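Local structure of hemoglobin (1GCV) at residues B[12-17]-B[106-111]; B[30-35]-B[46-51]. The protein carries oxygen from the gills to the peripheral tissues as the heme-bearing beta chain of a tetrameric shark hemoglobin. All blocks are in the same frame, centred on the assembly; numbering follows the deposited sequence.

Contact 1 (B[12-17]-B[106-111]); sequences SKTFQG and YLRKDC
R108 reaches T14 with the outer end of its guanidinium, and this one pair makes up the whole side-chain contact. NH2 of R108 stands 3.0 Å from T14 OG1, yet the angle is too poor for a hydrogen bond and the two are close neighbours only. Their stronger polar partner is shared: T14 OG1 bonds to the backbone oxygen of E10, while R108 NH2 forms a salt bridge with the E10 carboxylate. The threonine torsion fits that reading, since chi1 of -61° keeps OG1 beside its backbone N, facing back along the helix toward the preceding turn. Next to the hydroxyl, the T14 methyl makes a van der Waals contact, CG2 lying 3.8 Å from R108 NH2, and the guanidinium lies oblique to the hydroxyl. The length of the arginine spans the 10.7 Å between the CA atoms of T14 and R108, and its chain is bent at chi2 and chi3. In the globin fold these are the A helix (5-17) and the end of the G helix (93-108), and W120 of the H helix (114-132) packs against both T14 and R108. I116 also touches the arginine. The two segments bury just 71 Å² between them; T14 is buried, whereas R108 is partly exposed. On the solvent side K13, Q16 and G17 are exposed, and K13 NZ donates locally to S12 OG at 2.8 Å. Beyond R108, K109 leaves helical geometry with a positive phi of 48°, and its side chain packs on T111 of a neighbouring subunit.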
ATOM      1  N   SER B  12      21.548  17.083  -6.988  1.00 26.93           N
ATOM      2  CA  SER B  12      22.852  17.559  -6.545  1.00 28.41           C
ATOM      3  C   SER B  12      22.845  19.048  -6.222  1.00 29.73           C
ATOM      4  O   SER B  12      23.435  19.473  -5.229  1.00 31.36           O
ATOM      5  CB  SER B  12      23.908  17.271  -7.612  1.00 29.31           C
ATOM      6  OG  SER B  12      24.021  18.363  -8.504  1.00 41.36           O
ATOM      7  N   LYS B  13      22.181  19.841  -7.058  1.00 28.10           N
ATOM      8  CA  LYS B  13      22.116  21.278  -6.833  1.00 31.16           C
ATOM      9  C   LYS B  13      21.361  21.634  -5.554  1.00 31.46           C
ATOM     10  O   LYS B  13      21.788  22.511  -4.806  1.00 29.91           O
ATOM     11  CB  LYS B  13      21.457  21.973  -8.025  1.00 36.23           C
ATOM     12  CG  LYS B  13      22.402  22.884  -8.802  1.00 49.13           C
ATOM     13  CD  LYS B  13      23.423  22.078  -9.607  1.00 53.04           C
ATOM     14  CE  LYS B  13      24.719  21.861  -8.828  1.00 56.00           C
ATOM     15  NZ  LYS B  13      25.467  20.650  -9.285  1.00 55.35           N
ATOM     16  N   THR B  14      20.242  20.958  -5.303  1.00 29.50           N
ATOM     17  CA  THR B  14      19.447  21.225  -4.104  1.00 27.68           C
ATOM     18  C   THR B  14      20.238  20.920  -2.841  1.00 29.69           C
ATOM     19  O   THR B  14      20.119  21.620  -1.835  1.00 32.01           O
ATOM     20  CB  THR B  14      18.153  20.384  -4.080  1.00 25.83           C
ATOM     21  OG1 THR B  14      17.350  20.717  -5.216  1.00 24.96           O
ATOM     22  CG2 THR B  14      17.350  20.660  -2.807  1.00 24.72           C
ATOM     23  N   PHE B  15      21.051  19.876  -2.893  1.00 27.93           N
ATOM     24  CA  PHE B  15      21.845  19.496  -1.740  1.00 31.08           C
ATOM     25  C   PHE B  15      23.010  20.434  -1.480  1.00 36.00           C
ATOM     26  O   PHE B  15      23.528  20.493  -0.365  1.00 37.97           O
ATOM     27  CB  PHE B  15      22.366  18.078  -1.914  1.00 30.03           C
ATOM     28  CG  PHE B  15      21.563  17.070  -1.183  1.00 29.85           C
ATOM     29  CD1 PHE B  15      20.500  16.436  -1.807  1.00 27.19           C
ATOM     30  CD2 PHE B  15      21.830  16.794   0.150  1.00 26.57           C
ATOM     31  CE1 PHE B  15      19.711  15.544  -1.110  1.00 28.38           C
ATOM     32  CE2 PHE B  15      21.049  15.906   0.853  1.00 28.21           C
ATOM     33  CZ  PHE B  15      19.986  15.279   0.225  1.00 28.38           C
ATOM     34  N   GLN B  16      23.420  21.166  -2.506  1.00 39.39           N
ATOM     35  CA  GLN B  16      24.538  22.085  -2.376  1.00 43.75           C
ATOM     36  C   GLN B  16      24.085  23.527  -2.138  1.00 44.71           C
ATOM     37  O   GLN B  16      24.857  24.345  -1.644  1.00 46.46           O
ATOM     38  CB  GLN B  16      25.420  21.999  -3.630  1.00 45.21           C
ATOM     39  CG  GLN B  16      25.831  23.339  -4.222  1.00 54.28           C
ATOM     40  CD  GLN B  16      25.835  23.334  -5.738  1.00 58.95           C
ATOM     41  OE1 GLN B  16      25.269  24.227  -6.375  1.00 61.47           O
ATOM     42  NE2 GLN B  16      26.475  22.326  -6.326  1.00 60.28           N
ATOM     43  N   GLY B  17      22.831  23.832  -2.469  1.00 46.63           N
ATOM     44  CA  GLY B  17      22.325  25.188  -2.300  1.00 45.14           C
ATOM     45  C   GLY B  17      21.149  25.388  -1.357  1.00 43.67           C
ATOM     46  O   GLY B  17      20.710  26.520  -1.141  1.00 44.20           O
ATOM     47  N   TYR B 106       6.841  22.953   0.678  1.00 19.21           N
ATOM     48  CA  TYR B 106       6.550  24.116   1.489  1.00 23.07           C
ATOM     49  C   TYR B 106       7.633  25.185   1.356  1.00 23.91           C
ATOM     50  O   TYR B 106       7.361  26.381   1.456  1.00 23.38           O
ATOM     51  CB  TYR B 106       6.426  23.708   2.948  1.00 25.12           C
ATOM     52  CG  TYR B 106       5.945  24.833   3.817  1.00 30.23           C
ATOM     53  CD1 TYR B 106       4.666  25.362   3.654  1.00 29.46           C
ATOM     54  CD2 TYR B 106       6.767  25.376   4.797  1.00 31.94           C
ATOM     55  CE1 TYR B 106       4.218  26.397   4.446  1.00 35.17           C
ATOM     56  CE2 TYR B 106       6.330  26.413   5.596  1.00 38.35           C
ATOM     57  CZ  TYR B 106       5.054  26.918   5.416  1.00 39.96           C
ATOM     58  OH  TYR B 106       4.611  27.944   6.220  1.00 48.88           O
ATOM     59  N   LEU B 107       8.863  24.741   1.131  1.00 24.78           N
ATOM     60  CA  LEU B 107       9.991  25.650   0.990  1.00 27.24           C
ATOM     61  C   LEU B 107      10.069  26.288  -0.396  1.00 26.80           C
ATOM     62  O   LEU B 107      10.271  27.495  -0.508  1.00 26.53           O
ATOM     63  CB  LEU B 107      11.305  24.915   1.291  1.00 26.38           C
ATOM     64  CG  LEU B 107      12.585  25.746   1.166  1.00 28.20           C
ATOM     65  CD1 LEU B 107      12.705  26.680   2.361  1.00 31.24           C
ATOM     66  CD2 LEU B 107      13.790  24.825   1.078  1.00 30.97           C
ATOM     67  N   ARG B 108       9.904  25.487  -1.445  1.00 24.26           N
ATOM     68  CA  ARG B 108       9.992  26.007  -2.808  1.00 26.07           C
ATOM     69  C   ARG B 108       8.686  26.535  -3.404  1.00 26.34           C
ATOM     70  O   ARG B 108       8.695  27.157  -4.467  1.00 28.16           O
ATOM     71  CB  ARG B 108      10.593  24.941  -3.723  1.00 27.28           C
ATOM     72  CG  ARG B 108      11.793  24.256  -3.109  1.00 30.79           C
ATOM     73  CD  ARG B 108      12.969  24.264  -4.053  1.00 39.83           C
ATOM     74  NE  ARG B 108      13.603  22.952  -4.112  1.00 47.00           N
ATOM     75  CZ  ARG B 108      13.811  22.272  -5.234  1.00 49.32           C
ATOM     76  NH1 ARG B 108      13.439  22.777  -6.405  1.00 50.18           N
ATOM     77  NH2 ARG B 108      14.392  21.083  -5.182  1.00 50.59           N
ATOM     78  N   LYS B 109       7.573  26.291  -2.719  1.00 24.72           N
ATOM     79  CA  LYS B 109       6.264  26.753  -3.163  1.00 25.95           C
ATOM     80  C   LYS B 109       5.973  26.448  -4.634  1.00 27.51           C
ATOM     81  O   LYS B 109       6.191  25.329  -5.095  1.00 25.41           O
ATOM     82  CB  LYS B 109       6.129  28.250  -2.889  1.00 24.84           C
ATOM     83  CG  LYS B 109       5.383  28.562  -1.599  1.00 29.41           C
ATOM     84  CD  LYS B 109       6.270  29.254  -0.577  1.00 32.05           C
ATOM     85  CE  LYS B 109       5.822  28.966   0.857  1.00 35.07           C
ATOM     86  NZ  LYS B 109       4.598  28.110   0.932  1.00 42.96           N
ATOM     87  N   ASP B 110       5.478  27.439  -5.372  1.00 30.65           N
ATOM     88  CA  ASP B 110       5.141  27.233  -6.781  1.00 31.83           C
ATOM     89  C   ASP B 110       6.305  26.763  -7.649  1.00 29.70           C
ATOM     90  O   ASP B 110       6.120  26.449  -8.821  1.00 29.26           O
ATOM     91  CB  ASP B 110       4.524  28.503  -7.374  1.00 35.58           C
ATOM     92  CG  ASP B 110       5.454  29.694  -7.308  1.00 42.24           C
ATOM     93  OD1 ASP B 110       6.158  29.854  -6.290  1.00 45.97           O
ATOM     94  OD2 ASP B 110       5.476  30.480  -8.278  1.00 48.85           O
ATOM     95  N   CYS B 111       7.502  26.701  -7.078  1.00 28.91           N
ATOM     96  CA  CYS B 111       8.662  26.242  -7.831  1.00 27.06           C
ATOM     97  C   CYS B 111       8.790  24.727  -7.733  1.00 26.86           C
ATOM     98  O   CYS B 111       9.548  24.109  -8.490  1.00 23.20           O
ATOM     99  CB  CYS B 111       9.933  26.904  -7.313  1.00 31.09           C
ATOM    100  SG  CYS B 111      10.269  28.467  -8.129  1.00 38.64           S
TER

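Contact 2 (B[30-35]-B[46-51]); sequences RMFKVY and TDFRSS
F32 brings the outer end of its ring against that of F48, the two side chains arriving from opposite directions. F32 CE2 lies 3.9 Å from F48 CE1, and a second close pair joins F32 CZ to F48 CZ at the same separation. The ring centroids are 6.0 Å apart with the planes at 74°, and each ring meets the other's atoms obliquely, so the pair is van der Waals contact between ring ends and neither a stack nor a T-shaped pair. The first torsions differ, F32 holding CG beside its backbone N (chi1 -66°) and F48 placing CG anti to N (163°), and they go with rings that meet from opposite sides. S50 completes the contact from the edge of the F32 ring, its OG in the ring plane 3.9 Å from F32 CE2. That hydroxyl is hydrogen-bonded to D29, so the aromatic edge lies beside a hydroxyl whose polar partner is D29. The place is the end of the globin B helix (20-34) facing the start of the E helix (50-66), bridged by non-helical chain that includes the CD corner. F42 from that connection meets both rings, making a cluster of three phenylalanines. With F32 cut back to an alanine, F48 and F42 would probably lose a shared neighbour and a gap would open beside them. The cluster borders the heme pocket: the F48 side chain is about 4 Å from that of H53, the distal histidine of the heme site, and about 5 Å from the heme, nearest atoms in both cases. Only 88 Å² is buried between the segments, and F32 and F48 stay partly exposed while S50 is buried.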
ATOM      1  N   ARG B  30       7.686  16.749  11.656  1.00 20.01           N
ATOM      2  CA  ARG B  30       6.404  16.612  10.977  1.00 16.03           C
ATOM      3  C   ARG B  30       5.985  15.151  11.071  1.00 16.09           C
ATOM      4  O   ARG B  30       4.838  14.842  11.382  1.00 18.58           O
ATOM      5  CB  ARG B  30       6.539  17.014   9.506  1.00 14.54           C
ATOM      6  CG  ARG B  30       5.244  16.941   8.718  1.00 13.59           C
ATOM      7  CD  ARG B  30       5.416  17.535   7.328  1.00 14.80           C
ATOM      8  NE  ARG B  30       5.745  18.955   7.379  1.00 11.29           N
ATOM      9  CZ  ARG B  30       4.845  19.931   7.423  1.00 14.94           C
ATOM     10  NH1 ARG B  30       3.551  19.646   7.420  1.00 15.46           N
ATOM     11  NH2 ARG B  30       5.241  21.195   7.477  1.00 16.19           N
ATOM     12  N   MET B  31       6.935  14.257  10.815  1.00 15.81           N
ATOM     13  CA  MET B  31       6.687  12.823  10.852  1.00 15.77           C
ATOM     14  C   MET B  31       6.205  12.328  12.213  1.00 18.77           C
ATOM     15  O   MET B  31       5.296  11.498  12.285  1.00 18.72           O
ATOM     16  CB  MET B  31       7.951  12.057  10.450  1.00 15.58           C
ATOM     17  CG  MET B  31       7.755  10.553  10.368  1.00 13.50           C
ATOM     18  SD  MET B  31       9.282   9.658  10.058  1.00 18.52           S
ATOM     19  CE  MET B  31      10.111   9.867  11.613  1.00 15.71           C
ATOM     20  N   PHE B  32       6.812  12.831  13.286  1.00 17.49           N
ATOM     21  CA  PHE B  32       6.439  12.434  14.644  1.00 18.64           C
ATOM     22  C   PHE B  32       5.026  12.870  15.002  1.00 18.39           C
ATOM     23  O   PHE B  32       4.392  12.276  15.867  1.00 22.31           O
ATOM     24  CB  PHE B  32       7.420  13.022  15.668  1.00 19.43           C
ATOM     25  CG  PHE B  32       8.821  12.482  15.553  1.00 20.70           C
ATOM     26  CD1 PHE B  32       9.048  11.164  15.167  1.00 21.10           C
ATOM     27  CD2 PHE B  32       9.918  13.299  15.813  1.00 23.65           C
ATOM     28  CE1 PHE B  32      10.340  10.667  15.038  1.00 20.93           C
ATOM     29  CE2 PHE B  32      11.215  12.812  15.687  1.00 22.96           C
ATOM     30  CZ  PHE B  32      11.425  11.492  15.298  1.00 23.32           C
ATOM     31  N   LYS B  33       4.535  13.910  14.338  1.00 17.22           N
ATOM     32  CA  LYS B  33       3.194  14.410  14.600  1.00 19.08           C
ATOM     33  C   LYS B  33       2.111  13.767  13.719  1.00 19.15           C
ATOM     34  O   LYS B  33       1.046  13.403  14.210  1.00 18.75           O
ATOM     35  CB  LYS B  33       3.170  15.930  14.425  1.00 21.24           C
ATOM     36  CG  LYS B  33       1.807  16.561  14.658  1.00 31.32           C
ATOM     37  CD  LYS B  33       1.375  16.465  16.117  1.00 40.30           C
ATOM     38  CE  LYS B  33       2.428  17.049  17.054  1.00 49.37           C
ATOM     39  NZ  LYS B  33       2.070  18.418  17.537  1.00 53.32           N
ATOM     40  N   VAL B  34       2.381  13.622  12.422  1.00 17.38           N
ATOM     41  CA  VAL B  34       1.401  13.040  11.502  1.00 18.29           C
ATOM     42  C   VAL B  34       1.343  11.516  11.590  1.00 17.06           C
ATOM     43  O   VAL B  34       0.275  10.924  11.428  1.00 17.76           O
ATOM     44  CB  VAL B  34       1.690  13.456  10.022  1.00 20.15           C
ATOM     45  CG1 VAL B  34       0.574  12.961   9.108  1.00 18.10           C
ATOM     46  CG2 VAL B  34       1.808  14.975   9.916  1.00 18.56           C
ATOM     47  N   TYR B  35       2.491  10.890  11.843  1.00 17.59           N
ATOM     48  CA  TYR B  35       2.593   9.431  11.971  1.00 18.50           C
ATOM     49  C   TYR B  35       3.244   9.143  13.328  1.00 18.49           C
ATOM     50  O   TYR B  35       4.391   8.701  13.393  1.00 17.47           O
ATOM     51  CB  TYR B  35       3.466   8.852  10.842  1.00 18.46           C
ATOM     52  CG  TYR B  35       3.086   9.335   9.458  1.00 18.39           C
ATOM     53  CD1 TYR B  35       1.856   8.997   8.896  1.00 16.50           C
ATOM     54  CD2 TYR B  35       3.937  10.168   8.728  1.00 17.40           C
ATOM     55  CE1 TYR B  35       1.478   9.484   7.640  1.00 20.38           C
ATOM     56  CE2 TYR B  35       3.570  10.660   7.474  1.00 16.08           C
ATOM     57  CZ  TYR B  35       2.337  10.315   6.938  1.00 21.02           C
ATOM     58  OH  TYR B  35       1.956  10.808   5.709  1.00 21.64           O
ATOM     59  N   THR B  46      16.777   9.006  25.471  1.00 28.71           N
ATOM     60  CA  THR B  46      16.500  10.217  26.232  1.00 29.55           C
ATOM     61  C   THR B  46      17.140  11.485  25.665  1.00 30.38           C
ATOM     62  O   THR B  46      16.539  12.560  25.718  1.00 29.88           O
ATOM     63  CB  THR B  46      16.951  10.053  27.699  1.00 29.17           C
ATOM     64  OG1 THR B  46      16.609   8.740  28.158  1.00 31.67           O
ATOM     65  CG2 THR B  46      16.275  11.082  28.584  1.00 27.07           C
ATOM     66  N   ASP B  47      18.348  11.364  25.121  1.00 28.26           N
ATOM     67  CA  ASP B  47      19.054  12.521  24.575  1.00 28.93           C
ATOM     68  C   ASP B  47      18.922  12.707  23.064  1.00 28.31           C
ATOM     69  O   ASP B  47      19.693  13.451  22.456  1.00 27.70           O
ATOM     70  CB  ASP B  47      20.533  12.450  24.948  1.00 31.30           C
ATOM     71  CG  ASP B  47      21.223  11.240  24.358  1.00 33.34           C
ATOM     72  OD1 ASP B  47      20.531  10.251  24.026  1.00 33.80           O
ATOM     73  OD2 ASP B  47      22.462  11.282  24.230  1.00 36.72           O
ATOM     74  N   PHE B  48      17.946  12.036  22.459  1.00 26.06           N
ATOM     75  CA  PHE B  48      17.724  12.168  21.027  1.00 24.33           C
ATOM     76  C   PHE B  48      17.339  13.611  20.709  1.00 26.49           C
ATOM     77  O   PHE B  48      16.628  14.261  21.476  1.00 26.92           O
ATOM     78  CB  PHE B  48      16.607  11.226  20.569  1.00 24.16           C
ATOM     79  CG  PHE B  48      16.045  11.567  19.221  1.00 21.29           C
ATOM     80  CD1 PHE B  48      14.964  12.433  19.102  1.00 24.21           C
ATOM     81  CD2 PHE B  48      16.605  11.034  18.067  1.00 23.32           C
ATOM     82  CE1 PHE B  48      14.443  12.765  17.847  1.00 22.18           C
ATOM     83  CE2 PHE B  48      16.091  11.362  16.807  1.00 23.26           C
ATOM     84  CZ  PHE B  48      15.008  12.230  16.702  1.00 19.38           C
ATOM     85  N   ARG B  49      17.821  14.109  19.576  1.00 27.49           N
ATOM     86  CA  ARG B  49      17.531  15.468  19.132  1.00 29.01           C
ATOM     87  C   ARG B  49      17.247  15.416  17.632  1.00 27.92           C
ATOM     88  O   ARG B  49      18.030  14.838  16.876  1.00 24.24           O
ATOM     89  CB  ARG B  49      18.738  16.379  19.397  1.00 33.09           C
ATOM     90  CG  ARG B  49      18.419  17.657  20.156  1.00 45.22           C
ATOM     91  CD  ARG B  49      17.629  18.646  19.293  1.00 58.13           C
ATOM     92  NE  ARG B  49      16.397  19.094  19.948  1.00 64.09           N
ATOM     93  CZ  ARG B  49      15.234  19.269  19.326  1.00 65.12           C
ATOM     94  NH1 ARG B  49      15.128  19.036  18.022  1.00 63.69           N
ATOM     95  NH2 ARG B  49      14.175  19.677  20.013  1.00 67.80           N
ATOM     96  N   SER B  50      16.132  16.008  17.202  1.00 25.87           N
ATOM     97  CA  SER B  50      15.770  16.024  15.782  1.00 27.07           C
ATOM     98  C   SER B  50      16.869  16.672  14.938  1.00 25.01           C
ATOM     99  O   SER B  50      17.183  16.206  13.840  1.00 22.85           O
ATOM    100  CB  SER B  50      14.468  16.801  15.572  1.00 24.12           C
ATOM    101  OG  SER B  50      13.371  16.091  16.102  1.00 32.87           O
ATOM    102  N   SER B  51      17.440  17.752  15.463  1.00 25.16           N
ATOM    103  CA  SER B  51      18.501  18.501  14.792  1.00 28.23           C
ATOM    104  C   SER B  51      19.740  17.668  14.496  1.00 29.70           C
ATOM    105  O   SER B  51      20.293  17.725  13.396  1.00 33.46           O
ATOM    106  CB  SER B  51      18.915  19.696  15.649  1.00 27.58           C
ATOM    107  OG  SER B  51      18.005  20.763  15.498  1.00 38.85           O
TER

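In the fold
Neither contact is deep core: both are partly buried, with centres 15 and 14 Å from the centre of the chain. They join different elements, contact 1 the A and G helices and contact 2 the end of B with the start of E, although A and B follow each other in sequence. Contact 2 also falls within the 88 residues that separate the two segments of contact 1. Their centres are 23 Å apart and they do not touch. Their chemistry differs: contact 1, away from the annotated sites, gathers polar groups around a glutamate, whereas contact 2, beside the distal heme pocket, is mainly aromatic.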